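D-alanyl-D-alanine carboxypeptidase (Penicillin binding protein) family protein (Francisella tularensis subsp. tularensis, PDB 6OSU) probably removes the C-terminal D-alanine from peptidoglycan precursor peptides, acting as a serine-type carboxypeptidase of the penicillin-binding protein class. Local coordinates at residues I27-N32 with T406-A411; W40-Y45 with D49-K54; L332-N337 with G397-T402. All coordinates share one frame; numbering follows the deposited sequence. Where two conformers were deposited one is given.

Interaction 1: I27-N32 with T406-A411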
# COMPACT_ATOMS: atom_id res chain seq x y z
N ILE A 27 -22.50 21.03 -4.78
CA ILE A 27 -21.65 19.87 -4.51
C ILE A 27 -20.48 19.88 -5.47
O ILE A 27 -20.65 19.98 -6.69
CB ILE A 27 -22.46 18.57 -4.63
CG1 ILE A 27 -23.62 18.57 -3.63
CG2 ILE A 27 -21.56 17.36 -4.39
CD1 ILE A 27 -24.58 17.41 -3.79
N ILE A 28 -19.27 19.78 -4.92
CA ILE A 28 -18.04 19.81 -5.71
C ILE A 28 -17.60 18.37 -5.95
O ILE A 28 -17.29 17.65 -4.99
CB ILE A 28 -16.93 20.59 -4.99
CG1 ILE A 28 -17.50 21.88 -4.38
CG2 ILE A 28 -15.77 20.87 -5.94
CD1 ILE A 28 -17.25 23.13 -5.19
N ARG A 29 -17.61 17.94 -7.22
CA ARG A 29 -17.04 16.63 -7.50
C ARG A 29 -15.52 16.74 -7.58
O ARG A 29 -14.99 17.75 -8.04
CB ARG A 29 -17.58 16.06 -8.81
CG ARG A 29 -19.09 16.17 -8.98
CD ARG A 29 -19.72 14.87 -9.50
NE ARG A 29 -18.95 14.21 -10.55
CZ ARG A 29 -18.55 12.94 -10.49
NH1 ARG A 29 -18.86 12.19 -9.44
NH2 ARG A 29 -17.85 12.42 -11.49
N PRO A 30 -14.80 15.72 -7.11
CA PRO A 30 -13.34 15.74 -7.27
C PRO A 30 -12.96 15.70 -8.75
O PRO A 30 -13.51 14.91 -9.52
CB PRO A 30 -12.89 14.48 -6.53
CG PRO A 30 -14.01 14.16 -5.59
CD PRO A 30 -15.26 14.59 -6.30
N ALA A 31 -12.04 16.57 -9.14
CA ALA A 31 -11.63 16.66 -10.53
C ALA A 31 -10.75 15.47 -10.91
O ALA A 31 -9.95 14.99 -10.10
CB ALA A 31 -10.90 17.97 -10.80
N ASN A 32 -10.90 14.99 -12.14
CA ASN A 32 -10.09 13.89 -12.63
C ASN A 32 -8.65 14.36 -12.79
O ASN A 32 -8.35 15.20 -13.65
CB ASN A 32 -10.65 13.35 -13.94
CG ASN A 32 -11.29 11.99 -13.79
OD1 ASN A 32 -11.89 11.68 -12.75
ND2 ASN A 32 -11.16 11.15 -14.81
N THR A 406 -30.91 13.45 -6.02
CA THR A 406 -30.76 12.94 -7.37
C THR A 406 -30.82 11.41 -7.37
O THR A 406 -30.83 10.76 -6.32
CB THR A 406 -29.44 13.41 -7.99
OG1 THR A 406 -28.34 12.79 -7.30
CG2 THR A 406 -29.31 14.92 -7.86
N LYS A 407 -30.85 10.83 -8.57
CA LYS A 407 -30.88 9.39 -8.74
C LYS A 407 -29.49 8.78 -8.86
O LYS A 407 -29.37 7.55 -8.96
CB LYS A 407 -31.73 9.01 -9.96
CG LYS A 407 -33.18 9.49 -9.87
CD LYS A 407 -34.11 8.64 -10.74
CE LYS A 407 -34.21 9.17 -12.17
NZ LYS A 407 -35.40 10.04 -12.36
N GLU A 408 -28.44 9.60 -8.84
CA GLU A 408 -27.07 9.10 -8.92
C GLU A 408 -26.74 8.25 -7.70
O GLU A 408 -27.00 8.65 -6.56
CB GLU A 408 -26.09 10.26 -9.04
CG GLU A 408 -24.63 9.88 -8.88
CD GLU A 408 -23.75 11.10 -8.79
OE1 GLU A 408 -22.51 10.95 -8.66
OE2 GLU A 408 -24.29 12.23 -8.84
N GLU A 409 -26.13 7.10 -7.94
CA GLU A 409 -25.88 6.10 -6.91
C GLU A 409 -24.41 6.08 -6.52
O GLU A 409 -23.53 5.97 -7.39
CB GLU A 409 -26.33 4.72 -7.38
CG GLU A 409 -27.82 4.61 -7.61
CD GLU A 409 -28.28 3.20 -7.93
OE1 GLU A 409 -27.49 2.25 -7.72
OE2 GLU A 409 -29.43 3.04 -8.39
N ILE A 410 -24.15 6.17 -5.22
CA ILE A 410 -22.79 6.07 -4.69
C ILE A 410 -22.46 4.63 -4.32
O ILE A 410 -21.39 4.13 -4.65
CB ILE A 410 -22.63 7.01 -3.48
CG1 ILE A 410 -22.72 8.47 -3.93
CG2 ILE A 410 -21.34 6.73 -2.73
CD1 ILE A 410 -21.97 8.76 -5.21
N ALA A 411 -23.39 3.95 -3.66
CA ALA A 411 -23.23 2.55 -3.28
C ALA A 411 -24.54 1.83 -3.49
O ALA A 411 -25.62 2.43 -3.42
CB ALA A 411 -22.77 2.41 -1.82

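Interaction 2: W40-Y45 with D49-K54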
# COMPACT_ATOMS: atom_id res chain seq x y z
N TRP A 40 -1.11 4.68 -13.40
CA TRP A 40 -1.11 4.92 -11.96
C TRP A 40 -2.40 4.40 -11.36
O TRP A 40 -3.38 4.14 -12.07
CB TRP A 40 -0.93 6.41 -11.63
CG TRP A 40 -2.16 7.25 -11.83
CD1 TRP A 40 -3.25 7.32 -11.00
CD2 TRP A 40 -2.42 8.15 -12.91
NE1 TRP A 40 -4.17 8.20 -11.51
CE2 TRP A 40 -3.69 8.73 -12.68
CE3 TRP A 40 -1.70 8.53 -14.05
CZ2 TRP A 40 -4.25 9.66 -13.55
CZ3 TRP A 40 -2.27 9.45 -14.91
CH2 TRP A 40 -3.53 10.00 -14.66
N VAL A 41 -2.40 4.28 -10.03
CA VAL A 41 -3.59 3.93 -9.27
C VAL A 41 -3.43 4.47 -7.86
O VAL A 41 -2.32 4.49 -7.31
CB VAL A 41 -3.85 2.40 -9.27
CG1 VAL A 41 -2.80 1.68 -8.43
CG2 VAL A 41 -5.26 2.10 -8.76
N THR A 42 -4.53 4.93 -7.28
CA THR A 42 -4.58 5.35 -5.89
C THR A 42 -5.72 4.61 -5.21
O THR A 42 -6.87 4.66 -5.68
CB THR A 42 -4.77 6.86 -5.74
OG1 THR A 42 -3.79 7.55 -6.52
CG2 THR A 42 -4.64 7.29 -4.28
N MET A 43 -5.42 3.93 -4.11
CA MET A 43 -6.37 3.06 -3.44
C MET A 43 -6.38 3.35 -1.95
O MET A 43 -5.33 3.57 -1.35
CB MET A 43 -6.03 1.58 -3.70
CG MET A 43 -6.70 0.60 -2.77
SD MET A 43 -6.10 -1.09 -3.00
CE MET A 43 -6.62 -1.41 -4.68
N ASP A 44 -7.57 3.35 -1.36
CA ASP A 44 -7.70 3.47 0.09
C ASP A 44 -7.42 2.12 0.74
O ASP A 44 -7.83 1.07 0.24
CB ASP A 44 -9.08 3.98 0.48
CG ASP A 44 -9.29 4.01 1.98
OD1 ASP A 44 -9.79 3.01 2.54
OD2 ASP A 44 -8.92 5.03 2.61
N TYR A 45 -6.73 2.15 1.88
CA TYR A 45 -6.23 0.91 2.47
C TYR A 45 -7.35 0.11 3.12
O TYR A 45 -7.44 -1.11 2.93
CB TYR A 45 -5.12 1.23 3.48
CG TYR A 45 -4.79 0.06 4.37
CD1 TYR A 45 -4.17 -1.08 3.86
CD2 TYR A 45 -5.10 0.08 5.72
CE1 TYR A 45 -3.87 -2.15 4.67
CE2 TYR A 45 -4.81 -0.99 6.54
CZ TYR A 45 -4.19 -2.10 6.01
OH TYR A 45 -3.90 -3.17 6.82
N ASP A 49 -11.07 0.71 -1.87
CA ASP A 49 -11.64 1.51 -2.94
C ASP A 49 -10.55 2.23 -3.73
O ASP A 49 -9.56 2.71 -3.17
CB ASP A 49 -12.61 2.54 -2.37
CG ASP A 49 -13.90 1.91 -1.86
OD1 ASP A 49 -14.13 0.72 -2.15
OD2 ASP A 49 -14.66 2.62 -1.17
N ILE A 50 -10.77 2.32 -5.04
CA ILE A 50 -9.89 3.05 -5.95
C ILE A 50 -10.50 4.42 -6.18
O ILE A 50 -11.65 4.54 -6.62
CB ILE A 50 -9.72 2.29 -7.27
CG1 ILE A 50 -9.01 0.95 -7.01
CG2 ILE A 50 -8.97 3.15 -8.29
CD1 ILE A 50 -9.15 -0.03 -8.16
N VAL A 51 -9.74 5.47 -5.88
CA VAL A 51 -10.22 6.84 -6.02
C VAL A 51 -9.63 7.56 -7.23
O VAL A 51 -10.14 8.63 -7.60
CB VAL A 51 -9.96 7.66 -4.74
CG1 VAL A 51 -10.64 7.01 -3.55
CG2 VAL A 51 -8.46 7.82 -4.50
N SER A 52 -8.59 7.01 -7.85
CA SER A 52 -7.94 7.63 -9.00
C SER A 52 -7.08 6.58 -9.69
O SER A 52 -6.38 5.82 -9.02
CB SER A 52 -7.09 8.83 -8.57
OG SER A 52 -6.40 9.40 -9.67
N GLU A 53 -7.15 6.54 -11.02
CA GLU A 53 -6.33 5.59 -11.76
C GLU A 53 -6.37 5.93 -13.24
O GLU A 53 -7.36 6.48 -13.74
CB GLU A 53 -6.79 4.14 -11.54
CG GLU A 53 -8.19 3.82 -12.06
CD GLU A 53 -8.21 3.39 -13.52
OE1 GLU A 53 -9.31 3.32 -14.11
OE2 GLU A 53 -7.13 3.13 -14.08
N LYS A 54 -5.28 5.59 -13.93
CA LYS A 54 -5.25 5.56 -15.39
C LYS A 54 -4.48 4.32 -15.82
O LYS A 54 -3.40 4.05 -15.29
CB LYS A 54 -4.59 6.82 -15.99
CG LYS A 54 -4.50 6.76 -17.52
CD LYS A 54 -4.07 8.09 -18.14
CE LYS A 54 -2.55 8.25 -18.18
NZ LYS A 54 -2.14 9.49 -18.89

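Interaction 3: L332-N337 with G397-T402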
# COMPACT_ATOMS: atom_id res chain seq x y z
N LEU A 332 -18.93 4.82 7.09
CA LEU A 332 -19.79 3.64 7.18
C LEU A 332 -21.19 4.06 6.77
O LEU A 332 -21.97 4.56 7.58
CB LEU A 332 -19.77 3.05 8.59
CG LEU A 332 -20.61 1.78 8.78
CD1 LEU A 332 -19.98 0.61 8.05
CD2 LEU A 332 -20.82 1.47 10.25
N LEU A 333 -21.52 3.86 5.49
CA LEU A 333 -22.81 4.31 4.98
C LEU A 333 -23.95 3.42 5.46
O LEU A 333 -25.08 3.90 5.62
CB LEU A 333 -22.78 4.34 3.45
CG LEU A 333 -21.65 5.19 2.86
CD1 LEU A 333 -21.50 4.97 1.36
CD2 LEU A 333 -21.89 6.66 3.17
N TYR A 334 -23.68 2.13 5.69
CA TYR A 334 -24.70 1.21 6.16
C TYR A 334 -24.06 0.22 7.13
O TYR A 334 -23.11 -0.48 6.76
CB TYR A 334 -25.37 0.46 5.00
CG TYR A 334 -26.35 -0.60 5.46
CD1 TYR A 334 -27.60 -0.25 5.95
CD2 TYR A 334 -26.02 -1.95 5.40
CE1 TYR A 334 -28.49 -1.21 6.37
CE2 TYR A 334 -26.91 -2.92 5.82
CZ TYR A 334 -28.15 -2.55 6.30
OH TYR A 334 -29.05 -3.51 6.72
N LYS A 335 -24.58 0.18 8.35
CA LYS A 335 -24.16 -0.80 9.35
C LYS A 335 -24.94 -2.09 9.13
O LYS A 335 -26.18 -2.06 9.04
CB LYS A 335 -24.39 -0.26 10.76
CG LYS A 335 -23.89 -1.15 11.87
CD LYS A 335 -24.20 -0.54 13.23
CE LYS A 335 -23.72 0.90 13.31
NZ LYS A 335 -23.73 1.42 14.71
N ALA A 336 -24.23 -3.21 9.04
CA ALA A 336 -24.86 -4.48 8.70
C ALA A 336 -25.96 -4.83 9.70
O ALA A 336 -25.90 -4.47 10.88
CB ALA A 336 -23.82 -5.60 8.65
N ASN A 337 -26.99 -5.52 9.20
CA ASN A 337 -28.15 -5.97 9.97
C ASN A 337 -29.02 -4.82 10.46
O ASN A 337 -29.82 -5.01 11.38
CB ASN A 337 -27.72 -6.85 11.15
CG ASN A 337 -26.66 -7.87 10.78
OD1 ASN A 337 -26.72 -8.48 9.71
ND2 ASN A 337 -25.68 -8.05 11.65
N GLY A 397 -34.55 -6.43 -3.44
CA GLY A 397 -34.01 -5.26 -4.10
C GLY A 397 -32.64 -4.90 -3.55
O GLY A 397 -31.93 -5.75 -3.02
N ASN A 398 -32.30 -3.62 -3.69
CA ASN A 398 -31.01 -3.09 -3.27
C ASN A 398 -31.21 -1.95 -2.28
O ASN A 398 -32.10 -1.11 -2.46
CB ASN A 398 -30.21 -2.56 -4.47
CG ASN A 398 -29.81 -3.66 -5.44
OD1 ASN A 398 -29.36 -4.73 -5.03
ND2 ASN A 398 -29.96 -3.39 -6.73
N LEU A 399 -30.37 -1.91 -1.25
CA LEU A 399 -30.20 -0.69 -0.48
C LEU A 399 -29.26 0.23 -1.25
O LEU A 399 -28.18 -0.19 -1.68
CB LEU A 399 -29.65 -0.97 0.92
CG LEU A 399 -29.62 0.24 1.86
CD1 LEU A 399 -29.94 -0.16 3.28
CD2 LEU A 399 -28.28 0.97 1.81
N VAL A 400 -29.67 1.47 -1.43
CA VAL A 400 -28.98 2.39 -2.32
C VAL A 400 -28.59 3.64 -1.55
O VAL A 400 -29.37 4.18 -0.76
CB VAL A 400 -29.86 2.75 -3.54
CG1 VAL A 400 -29.21 3.84 -4.37
CG2 VAL A 400 -30.12 1.51 -4.39
N ILE A 401 -27.35 4.09 -1.76
CA ILE A 401 -26.86 5.37 -1.27
C ILE A 401 -26.79 6.32 -2.45
O ILE A 401 -26.04 6.09 -3.40
CB ILE A 401 -25.49 5.23 -0.60
CG1 ILE A 401 -25.53 4.16 0.50
CG2 ILE A 401 -25.04 6.57 -0.02
CD1 ILE A 401 -26.39 4.53 1.67
N THR A 402 -27.59 7.39 -2.40
CA THR A 402 -27.64 8.37 -3.48
C THR A 402 -27.07 9.70 -3.00
O THR A 402 -26.97 9.97 -1.80
CB THR A 402 -29.07 8.56 -3.99
OG1 THR A 402 -29.97 8.69 -2.87
CG2 THR A 402 -29.50 7.39 -4.84

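Interaction 1: I27-N32 with T406-A411
R29 and E408 meet across this surface contact as a long salt bridge, NH1 of R29 standing 3.9 Å from OE1 of E408. The guanidinium and carboxylate planes are turned 69° apart, and the oxygen lies well out of the guanidinium plane, with no N-H aimed at it. The attraction is therefore one between charges, probably weakened by solvent at so exposed a place. Because the arginine was deposited in two conformers, even this pairing holds only for the one described and is somewhat doubtful. The two chains arrive in different shapes. That of E408 runs straight out from its backbone, CG opposite the N at chi1 170° and extended beyond, whereas R29 bends twice along its length before its end turns to the glutamate.

In the same conformer NH1 of R29 is also hydrogen-bonded to the hydroxyl of Y372, its stronger polar partner. Independently of it, the carbonyl of I28 accepts a bond from T371; apolar contacts of I27 with L403 and of P30 with P369 add to these. On the other side, E408 rests against L403, just ahead of the corner at which I410 and A411 both face I401. The pair illustrates how an irregular N-terminal segment, leading toward the strands of the carboxypeptidase domain, can lie along a beta-rich C-terminal domain of the penicillin-binding protein 5 type, whose strand 409-417 is here broken by a classic beta bulge.

Interaction 2: W40-Y45 with D49-K54
The indole of W40 lies with one face against K54, whose CB sits 3.5 Å from the centroid of the six-membered ring and almost on its normal, a CH-pi contact. The lysine chain then carries on over the rim, and its CE comes within 3.5 Å of CZ3 of W40. CG of W40 takes the crowded position between backbone N and carbonyl carbon (chi1 77°), which swings the ring across the neighbouring strand. There its NE1 donates to OG of S52 at 3.1 Å, the hydroxyl tilted 16° from the ring plane. These two strands, 39-44 and 50-54, form an antiparallel beta hairpin at the edge of a five-stranded sheet, and a beta bulge at V51 shifts their register by one. T42 bridges that step: its N donates to O of S52 at 2.7 Å, and its O accepts from N of V51 at 3.0 Å. On the face opposite W40, CG2 of V41 meets CG2 of I50 at 3.9 Å, the two chains crossing at about a right angle, while CE of M43 approaches CG1 of I50 obliquely at 4.1 Å. T42 turns its CG2 to that of V51, and its OG1 bonds to S302 on strand 298-307.

Interaction 3: L332-N337 with G397-T402
The ring of Y334 overlaps one methyl of L399, CD1 of the leucine lying 3.6 Å from CD1 of the tyrosine and equally close to its CE1. The methyl comes in obliquely, touching CD1 and CE1 of the ring. With CG of Y334 opposite its backbone N (chi1 175°), the ring extends toward strand 395-403, and its hydroxyl is fixed beyond the contact by two hydrogen bonds, one with the carbonyl of S338 and one with the backbone N of S360. That double grip satisfies the polar end of a buried aromatic whose ring carbons serve the apolar interface.

The preceding residue makes the second contact. CB of L333 lies 4.0 Å from CD1 of I401, and further along the same pair CD1 of L333 comes to 4.1 Å from CG2 of I401. Both branches of the isoleucine thus bear on the leucine, the CG1-CD1 arm on its CB and CG2 on its CD1.

L333 and Y334 both face I364 on the adjoining strand, a classic beta bulge, which lets two consecutive residues point the same way, toward strand 395-403. The arrangement is one of side-chain packing between sheets in the C-terminal domain: the two-stranded sheet of 328-334 and 364-369 lies against the five-stranded sheet that includes 395-403. The nearest CA atoms, those of L333 and I401, are 7.5 Å apart, too far for strand pairing. On the five-stranded side the side chains follow ordinary strand alternation, L399 and I401 pointing to the interface and V400 toward E381 and E409 behind. I364 also touches L399, and L333 packs on L376 of strand 376-382 and on K366, linking the layer to neighbouring strands.

How the interactions relate
Along the chain interaction 1 joins residues near the N-terminus to residues near the C-terminus, with interactions 2 and 3 following one another in between. Interactions 1 and 3 have centres about 17 Å apart and share one sheet: strands 395-403 and 409-417 are antiparallel neighbours, tied where N of I410 lies 2.6 Å from O of I401, a probable hydrogen bond. Interaction 2 belongs to the carboxypeptidase part, its centre about 23 Å from that of interaction 3. Bonds from D49 to T367 and from D44 to N330 nevertheless connect its hairpin to the two-stranded sheet. All three lie away from the predicted catalytic residues; interaction 1 spans the two parts, whereas interactions 2 and 3 each lie within one of them.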